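Secreted protein ASP-2 (Necator americanus, PDB 1U53) is a secreted pathogenesis-related-1 (CAP) family protein of a hookworm, studied as a vaccine antigen, whose molecular role remains unsettled. Local coordinates at residues K106-G110 with H134-V139; V71-S75 with E85-M89; C57-K61 with K145-Y149. All coordinates share one frame; numbering follows the deposited sequence.

Interaction 1. Residues K106-G110 with H134-V139; sequences KAWFG and HYTQMV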
loop_
_atom_site.group_PDB
_atom_site.type_symbol
_atom_site.label_atom_id
_atom_site.label_comp_id
_atom_site.label_asym_id
_atom_site.label_seq_id
_atom_site.Cartn_x
_atom_site.Cartn_y
_atom_site.Cartn_z
ATOM N N LYS A 106 3.921 -4.902 6.611
ATOM C CA LYS A 106 5.357 -4.830 6.964
ATOM C C LYS A 106 6.251 -5.379 5.852
ATOM O O LYS A 106 7.309 -4.819 5.592
ATOM C CB LYS A 106 5.652 -5.607 8.259
ATOM C CG LYS A 106 5.072 -4.964 9.511
ATOM C CD LYS A 106 5.323 -5.958 10.648
ATOM C CE LYS A 106 5.298 -5.352 12.000
ATOM N NZ LYS A 106 5.516 -6.449 13.044
ATOM N N ALA A 107 5.871 -6.502 5.221
ATOM C CA ALA A 107 6.708 -7.135 4.183
ATOM C C ALA A 107 6.826 -6.230 2.965
ATOM O O ALA A 107 7.877 -6.135 2.328
ATOM C CB ALA A 107 6.100 -8.480 3.751
ATOM N N TRP A 108 5.707 -5.600 2.625
ATOM C CA TRP A 108 5.692 -4.693 1.464
ATOM C C TRP A 108 6.528 -3.469 1.757
ATOM O O TRP A 108 7.376 -3.060 0.951
ATOM C CB TRP A 108 4.267 -4.275 1.105
ATOM C CG TRP A 108 3.397 -5.454 0.651
ATOM C CD1 TRP A 108 3.811 -6.605 0.022
ATOM C CD2 TRP A 108 1.978 -5.549 0.781
ATOM N NE1 TRP A 108 2.720 -7.438 -0.206
ATOM C CE2 TRP A 108 1.593 -6.812 0.272
ATOM C CE3 TRP A 108 0.987 -4.697 1.343
ATOM C CZ2 TRP A 108 0.263 -7.216 0.228
ATOM C CZ3 TRP A 108 -0.340 -5.115 1.310
ATOM C CH2 TRP A 108 -0.678 -6.392 0.774
ATOM N N PHE A 109 6.245 -2.838 2.888
ATOM C CA PHE A 109 6.939 -1.600 3.225
ATOM C C PHE A 109 8.415 -1.851 3.451
ATOM O O PHE A 109 9.231 -0.971 3.191
ATOM C CB PHE A 109 6.304 -0.988 4.455
ATOM C CG PHE A 109 6.851 0.377 4.759
ATOM C CD1 PHE A 109 6.333 1.502 4.103
ATOM C CD2 PHE A 109 7.882 0.528 5.673
ATOM C CE1 PHE A 109 6.837 2.765 4.382
ATOM C CE2 PHE A 109 8.408 1.797 5.929
ATOM C CZ PHE A 109 7.888 2.902 5.298
ATOM N N GLY A 110 8.759 -3.061 3.886
ATOM C CA GLY A 110 10.149 -3.373 4.240
ATOM C C GLY A 110 11.130 -3.343 3.083
ATOM O O GLY A 110 12.331 -3.265 3.318
ATOM N N HIS A 134 6.323 -3.166 -4.265
ATOM C CA HIS A 134 5.223 -3.222 -3.294
ATOM C C HIS A 134 5.275 -1.975 -2.411
ATOM O O HIS A 134 4.254 -1.372 -2.117
ATOM C CB HIS A 134 5.285 -4.480 -2.424
ATOM C CG HIS A 134 5.286 -5.757 -3.201
ATOM N ND1 HIS A 134 6.435 -6.499 -3.400
ATOM C CD2 HIS A 134 4.289 -6.429 -3.821
ATOM C CE1 HIS A 134 6.138 -7.577 -4.112
ATOM N NE2 HIS A 134 4.846 -7.549 -4.393
ATOM N N TYR A 135 6.460 -1.604 -1.920
ATOM C CA TYR A 135 6.624 -0.334 -1.220
ATOM C C TYR A 135 6.157 0.872 -2.014
ATOM O O TYR A 135 5.404 1.709 -1.477
ATOM C CB TYR A 135 8.112 -0.156 -0.800
ATOM C CG TYR A 135 8.445 1.280 -0.424
ATOM C CD1 TYR A 135 8.073 1.797 0.796
ATOM C CD2 TYR A 135 9.084 2.125 -1.335
ATOM C CE1 TYR A 135 8.362 3.104 1.143
ATOM C CE2 TYR A 135 9.372 3.441 -0.997
ATOM C CZ TYR A 135 8.990 3.913 0.225
ATOM O OH TYR A 135 9.265 5.204 0.561
ATOM N N THR A 136 6.581 0.977 -3.270
ATOM C CA THR A 136 6.268 2.197 -4.035
ATOM C C THR A 136 4.752 2.322 -4.232
ATOM O O THR A 136 4.221 3.422 -4.314
ATOM C CB THR A 136 6.995 2.233 -5.404
ATOM O OG1 THR A 136 6.649 1.053 -6.148
ATOM C CG2 THR A 136 8.468 2.262 -5.200
ATOM N N GLN A 137 4.042 1.188 -4.334
ATOM C CA GLN A 137 2.593 1.294 -4.392
ATOM C C GLN A 137 1.987 1.757 -3.040
ATOM O O GLN A 137 1.061 2.551 -3.008
ATOM C CB GLN A 137 1.956 -0.012 -4.919
ATOM C CG GLN A 137 0.437 0.008 -4.928
ATOM C CD GLN A 137 -0.190 1.097 -5.851
ATOM O OE1 GLN A 137 -0.471 2.252 -5.416
ATOM N NE2 GLN A 137 -0.475 0.714 -7.089
ATOM N N MET A 138 2.545 1.287 -1.915
ATOM C CA MET A 138 1.967 1.686 -0.645
ATOM C C MET A 138 2.080 3.202 -0.471
ATOM O O MET A 138 1.207 3.802 0.141
ATOM C CB MET A 138 2.707 1.031 0.529
ATOM C CG MET A 138 2.304 -0.414 0.710
ATOM S SD MET A 138 3.121 -1.141 2.179
ATOM C CE MET A 138 2.084 -0.390 3.460
ATOM N N VAL A 139 3.197 3.807 -0.914
ATOM C CA VAL A 139 3.396 5.242 -0.703
ATOM C C VAL A 139 3.227 6.104 -1.962
ATOM O O VAL A 139 3.735 7.222 -2.015
ATOM C CB VAL A 139 4.772 5.550 -0.036
ATOM C CG1 VAL A 139 4.913 4.771 1.344
ATOM C CG2 VAL A 139 5.959 5.183 -0.981
#
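W108 and F109 pack against H134, Y135, M138 and V139 in a largely aromatic helix-to-helix contact in the buried interior of the CAP domain, where the C-terminal part of helix 97-109 meets helix 133-138. The backbones come very close, with F109 CA 4.6 Å from Y135 CA, and the large side chains lie on the two flanks of the junction. On one flank, the five-membered ring of W108 and the imidazole of H134 are almost parallel, their planes 19° apart, but they are slid so far past each other that they hardly overlap. Most of the touching there is done by H134 CB, 3.6 Å from W108 CD1. On the other flank, F109 and Y135 lie side by side and point the same way, because each has CG anti to its own N (chi1 -173° and 164°). Their rings form an offset edge-to-face pair, the edge of Y135 toward the face of F109, with centroids 5.4 Å apart. V139 CG1 meets the edge of the F109 ring. M138 fills the middle: its flexible, polarisable thioether wedges between the two flanks, SD lying 3.5 Å from W108 CB and 3.9 Å from F109 CB. The W108 O to Y135 N approach is too poorly angled for a hydrogen bond, and Y135 N instead donates to E111 OE1, while H134 ND1 bonds E111 OE2. One carboxylate therefore holds both a backbone amide and the imidazole. H134 to Q137 spell HYTQ, part of a CAP signature whose histidine probably lines the family's central cavity. Around this junction, helix 14-32 meets F109 and Y135 through V31, strand 84-90 receives the indole N-H of W108 at I87 O, and strand 157-164 packs Y163 against W108 and M138.

Interaction 2. Residues V71-S75 with E85-M89; sequences VFKHS and ENIFM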
loop_
_atom_site.group_PDB
_atom_site.type_symbol
_atom_site.label_atom_id
_atom_site.label_comp_id
_atom_site.label_asym_id
_atom_site.label_seq_id
_atom_site.Cartn_x
_atom_site.Cartn_y
_atom_site.Cartn_z
ATOM N N VAL A 71 -4.756 -18.779 -5.506
ATOM C CA VAL A 71 -3.558 -18.915 -6.341
ATOM C C VAL A 71 -2.768 -17.634 -6.110
ATOM O O VAL A 71 -3.304 -16.519 -6.240
ATOM C CB VAL A 71 -3.889 -19.023 -7.813
ATOM C CG1 VAL A 71 -2.605 -19.199 -8.604
ATOM C CG2 VAL A 71 -4.824 -20.251 -8.054
ATOM N N PHE A 72 -1.515 -17.793 -5.717
ATOM C CA PHE A 72 -0.664 -16.613 -5.472
ATOM C C PHE A 72 -0.266 -16.007 -6.816
ATOM O O PHE A 72 0.710 -16.450 -7.440
ATOM C CB PHE A 72 0.588 -17.043 -4.699
ATOM C CG PHE A 72 1.476 -15.887 -4.261
ATOM C CD1 PHE A 72 1.101 -15.047 -3.220
ATOM C CD2 PHE A 72 2.678 -15.635 -4.896
ATOM C CE1 PHE A 72 1.932 -13.999 -2.841
ATOM C CE2 PHE A 72 3.526 -14.582 -4.504
ATOM C CZ PHE A 72 3.138 -13.752 -3.495
ATOM N N LYS A 73 -1.022 -15.007 -7.279
ATOM C CA LYS A 73 -0.763 -14.447 -8.600
ATOM C C LYS A 73 -1.428 -13.091 -8.707
ATOM O O LYS A 73 -2.558 -12.895 -8.261
ATOM C CB LYS A 73 -1.344 -15.374 -9.694
ATOM C CG LYS A 73 -0.807 -15.045 -11.099
ATOM C CD LYS A 73 -1.599 -15.789 -12.182
ATOM C CE LYS A 73 -1.040 -15.456 -13.575
ATOM N NZ LYS A 73 0.453 -15.524 -13.605
ATOM N N HIS A 74 -0.726 -12.170 -9.339
ATOM C CA HIS A 74 -1.349 -10.899 -9.705
ATOM C C HIS A 74 -2.515 -11.110 -10.652
ATOM O O HIS A 74 -2.473 -11.972 -11.547
ATOM C CB HIS A 74 -0.310 -9.949 -10.314
ATOM C CG HIS A 74 0.457 -9.206 -9.277
ATOM N ND1 HIS A 74 1.772 -9.488 -8.978
ATOM C CD2 HIS A 74 0.069 -8.240 -8.410
ATOM C CE1 HIS A 74 2.171 -8.694 -7.995
ATOM N NE2 HIS A 74 1.160 -7.917 -7.651
ATOM N N SER A 75 -3.533 -10.276 -10.477
ATOM C CA SER A 75 -4.694 -10.274 -11.353
ATOM C C SER A 75 -4.420 -9.488 -12.618
ATOM O O SER A 75 -3.574 -8.578 -12.681
ATOM C CB SER A 75 -5.927 -9.661 -10.625
ATOM O OG SER A 75 -5.623 -8.351 -10.134
ATOM N N GLU A 85 -2.011 -3.250 -7.263
ATOM C CA GLU A 85 -2.226 -4.452 -6.469
ATOM C C GLU A 85 -0.917 -4.911 -5.820
ATOM O O GLU A 85 0.156 -4.945 -6.497
ATOM C CB GLU A 85 -2.710 -5.572 -7.372
ATOM C CG GLU A 85 -3.029 -6.913 -6.617
ATOM C CD GLU A 85 -3.541 -7.932 -7.618
ATOM O OE1 GLU A 85 -2.718 -8.434 -8.432
ATOM O OE2 GLU A 85 -4.779 -8.146 -7.668
ATOM N N ASN A 86 -1.003 -5.282 -4.535
ATOM C CA ASN A 86 0.129 -5.936 -3.822
ATOM C C ASN A 86 -0.381 -7.252 -3.307
ATOM O O ASN A 86 -1.505 -7.343 -2.833
ATOM C CB ASN A 86 0.535 -5.124 -2.597
ATOM C CG ASN A 86 1.449 -3.964 -2.949
ATOM O OD1 ASN A 86 2.160 -4.048 -3.965
ATOM N ND2 ASN A 86 1.530 -2.948 -2.081
ATOM N N ILE A 87 0.444 -8.303 -3.413
ATOM C CA ILE A 87 -0.014 -9.602 -2.897
ATOM C C ILE A 87 0.999 -10.157 -1.880
ATOM O O ILE A 87 2.188 -9.768 -1.885
ATOM C CB ILE A 87 -0.252 -10.639 -4.029
ATOM C CG1 ILE A 87 1.044 -10.941 -4.780
ATOM C CG2 ILE A 87 -1.383 -10.157 -4.942
ATOM C CD1 ILE A 87 0.847 -12.017 -5.885
ATOM N N PHE A 88 0.525 -11.000 -0.955
ATOM C CA PHE A 88 1.398 -11.533 0.111
ATOM C C PHE A 88 0.866 -12.884 0.510
ATOM O O PHE A 88 -0.350 -13.120 0.458
ATOM C CB PHE A 88 1.385 -10.603 1.345
ATOM C CG PHE A 88 2.008 -11.193 2.607
ATOM C CD1 PHE A 88 3.363 -11.102 2.843
ATOM C CD2 PHE A 88 1.201 -11.813 3.556
ATOM C CE1 PHE A 88 3.932 -11.642 4.047
ATOM C CE2 PHE A 88 1.752 -12.385 4.743
ATOM C CZ PHE A 88 3.136 -12.280 4.963
ATOM N N MET A 89 1.753 -13.784 0.914
ATOM C CA MET A 89 1.228 -15.040 1.472
ATOM C C MET A 89 2.100 -15.493 2.631
ATOM O O MET A 89 3.311 -15.218 2.681
ATOM C CB MET A 89 1.158 -16.149 0.431
ATOM C CG MET A 89 2.527 -16.505 -0.158
ATOM S SD MET A 89 2.374 -17.885 -1.295
ATOM C CE MET A 89 2.326 -19.214 -0.148
#
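The F72 ring is held between two side chains of strand 84-90: I87 CD1 lies over one face, 3.8 Å from the ring centroid, and M89 SD lies over the opposite face, 4.0 Å from the centroid, as a Met-aromatic contact. The backbone of F88 meets the ring edge. The same I87 methyl also covers a face of the H74 imidazole, 4.2 Å from its centroid, so one slim aliphatic branch makes CH-pi contacts with both rings. This works because I87, M89 and E85 alternate along the strand and all face the loop. E85 CB lies in plane at the edge of the imidazole, and the two side chains slide past each other in opposite directions; H74 NE2 makes a weak hydrogen bond to E85 O (3.3 Å, 138° at the hydrogen). The glutamate itself reaches out extended, with CG anti to N (chi1 -178°), and brings its carboxylate to S75. S75 OG donates to OE2 at 2.6 Å on the syn side, 33° out of the carboxylate plane. S75 N probably bonds OE1, whose position is less certain. N66 and Q162 also donate to OE2, so three bonds fix this oxygen. Loop 71-75 runs nearly antiparallel to the strand, yet a side chain takes part in every bridge, without main-chain pairing as in a sheet. The strand itself pairs with 157-164. Loop 71-75 thus packs against an outermost strand of a CAP sheet, and H74 and E85 probably correspond to a histidine and a glutamate of the cavity familiar from pathogenesis-related-1 relatives.

Interaction 3. Residues C57-K61 with K145-Y149; sequences CEVEK and KLGCY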
loop_
_atom_site.group_PDB
_atom_site.type_symbol
_atom_site.label_atom_id
_atom_site.label_comp_id
_atom_site.label_asym_id
_atom_site.label_seq_id
_atom_site.Cartn_x
_atom_site.Cartn_y
_atom_site.Cartn_z
ATOM N N CYS A 57 -14.909 -0.137 -0.174
ATOM C CA CYS A 57 -15.418 -1.512 -0.152
ATOM C C CYS A 57 -15.448 -2.142 -1.544
ATOM O O CYS A 57 -15.429 -3.376 -1.668
ATOM C CB CYS A 57 -16.863 -1.544 0.393
ATOM S SG CYS A 57 -17.060 -0.832 2.004
ATOM N N GLU A 58 -15.579 -1.297 -2.581
ATOM C CA GLU A 58 -15.526 -1.803 -3.955
ATOM C C GLU A 58 -14.158 -2.315 -4.379
ATOM O O GLU A 58 -14.027 -3.314 -5.094
ATOM C CB GLU A 58 -16.088 -0.778 -4.965
ATOM C CG GLU A 58 -17.598 -0.595 -4.799
ATOM C CD GLU A 58 -18.328 -1.886 -5.108
ATOM O OE1 GLU A 58 -18.869 -2.524 -4.168
ATOM O OE2 GLU A 58 -18.264 -2.286 -6.290
ATOM N N VAL A 59 -13.132 -1.628 -3.921
ATOM C CA VAL A 59 -11.744 -2.061 -4.123
ATOM C C VAL A 59 -11.516 -3.337 -3.339
ATOM O O VAL A 59 -10.867 -4.269 -3.831
ATOM C CB VAL A 59 -10.794 -0.968 -3.691
ATOM C CG1 VAL A 59 -9.333 -1.436 -3.897
ATOM C CG2 VAL A 59 -11.049 0.293 -4.601
ATOM N N GLU A 60 -12.052 -3.419 -2.118
ATOM C CA GLU A 60 -11.978 -4.713 -1.371
ATOM C C GLU A 60 -12.604 -5.884 -2.154
ATOM O O GLU A 60 -12.094 -7.009 -2.159
ATOM C CB GLU A 60 -12.690 -4.594 -0.013
ATOM C CG GLU A 60 -12.775 -5.903 0.731
ATOM C CD GLU A 60 -13.417 -5.706 2.086
ATOM O OE1 GLU A 60 -14.559 -6.177 2.228
ATOM O OE2 GLU A 60 -12.784 -5.075 2.974
ATOM N N LYS A 61 -13.703 -5.573 -2.866
ATOM C CA LYS A 61 -14.430 -6.602 -3.614
ATOM C C LYS A 61 -13.555 -7.172 -4.673
ATOM O O LYS A 61 -13.467 -8.377 -4.810
ATOM C CB LYS A 61 -15.629 -5.974 -4.309
ATOM C CG LYS A 61 -16.359 -6.916 -5.224
ATOM C CD LYS A 61 -17.403 -6.150 -6.018
ATOM C CE LYS A 61 -18.158 -7.080 -6.966
ATOM N NZ LYS A 61 -18.808 -8.275 -6.273
ATOM N N LYS A 145 -7.359 5.358 -2.479
ATOM C CA LYS A 145 -8.333 4.328 -2.087
ATOM C C LYS A 145 -7.594 3.007 -1.860
ATOM O O LYS A 145 -6.758 2.626 -2.669
ATOM C CB LYS A 145 -9.354 4.118 -3.208
ATOM C CG LYS A 145 -10.209 5.388 -3.519
ATOM C CD LYS A 145 -11.130 5.137 -4.744
ATOM C CE LYS A 145 -12.309 6.150 -4.792
ATOM N NZ LYS A 145 -13.344 5.851 -3.776
ATOM N N LEU A 146 -7.942 2.309 -0.793
ATOM C CA LEU A 146 -7.336 1.042 -0.452
ATOM C C LEU A 146 -8.449 0.067 -0.193
ATOM O O LEU A 146 -9.439 0.429 0.446
ATOM C CB LEU A 146 -6.532 1.208 0.870
ATOM C CG LEU A 146 -5.866 -0.063 1.379
ATOM C CD1 LEU A 146 -4.767 -0.462 0.421
ATOM C CD2 LEU A 146 -5.256 0.151 2.791
ATOM N N GLY A 147 -8.313 -1.172 -0.654
ATOM C CA GLY A 147 -9.298 -2.198 -0.262
ATOM C C GLY A 147 -8.542 -3.518 -0.288
ATOM O O GLY A 147 -7.818 -3.769 -1.243
ATOM N N CYS A 148 -8.691 -4.356 0.745
ATOM C CA CYS A 148 -7.927 -5.597 0.791
ATOM C C CYS A 148 -8.782 -6.772 1.214
ATOM O O CYS A 148 -9.841 -6.599 1.786
ATOM C CB CYS A 148 -6.792 -5.446 1.831
ATOM S SG CYS A 148 -5.810 -3.932 1.669
ATOM N N TYR A 149 -8.254 -7.968 1.002
ATOM C CA TYR A 149 -8.936 -9.166 1.493
ATOM C C TYR A 149 -7.896 -10.190 1.909
ATOM O O TYR A 149 -6.854 -10.328 1.237
ATOM C CB TYR A 149 -9.862 -9.720 0.409
ATOM C CG TYR A 149 -10.881 -10.724 0.929
ATOM C CD1 TYR A 149 -12.123 -10.288 1.407
ATOM C CD2 TYR A 149 -10.585 -12.090 0.974
ATOM C CE1 TYR A 149 -13.021 -11.206 1.924
ATOM C CE2 TYR A 149 -11.481 -12.997 1.478
ATOM C CZ TYR A 149 -12.702 -12.560 1.943
ATOM O OH TYR A 149 -13.630 -13.483 2.421
#
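V59 sets CG1 anti to its own N (chi1 180°), which drops this methyl onto the strand backbone, 3.4 Å from G147 N. E60 likewise starts anti (chi1 174°) and stays straight through CD, passing the C148-Y149 peptide with CG 3.2 Å from C148 O. Between these two side chains the helix almost rests on the strand: E60 CA and G147 CA are 3.8 Å apart, and E60 N is 3.5 Å from G147 CA. Glycine suits this point because it presents no side chain to the helix, allowing the short axes to approach to 5.7 Å as they cross at -42°. E60 CG also lies near the edge of the Y149 ring. The buried E60 carboxylate is well satisfied, OE2 by a salt bridge to R17 and a hydrogen bond from Y55, and OE1 by N10. Across the two segments the contact is packing alone, main chain on main chain at G147 and side chain on main chain beside it, while C148, facing away, forms its disulfide with C161 of the adjoining strand. A helix laid across a sheet strand over a glycine fits the alpha-beta-alpha sandwich of CAP proteins, in which helix 57-67 covers one face and helix 14-32 the other.

How the interactions relate
Following the chain from the N terminus, the first segment to take part is the opening turn of helix 57-67, which waits until strand 145-152 to close interaction 3, the widest loop. Within that span the chain closes two smaller loops in series: interaction 2 joins 71-75 to strand 84-90, and interaction 1 then brings helix 97-109 to helix 133-138. Neither crosses the other. Interactions 1 and 2 touch directly, H134 O lying 3.1 Å from N86 ND2 and W108 CZ2 3.7 Å from F88 CB, so strand 84-90 is shared ground. Interaction 3 touches neither, but the sheet links it to interaction 2, with strand 157-164 lying between their two strands.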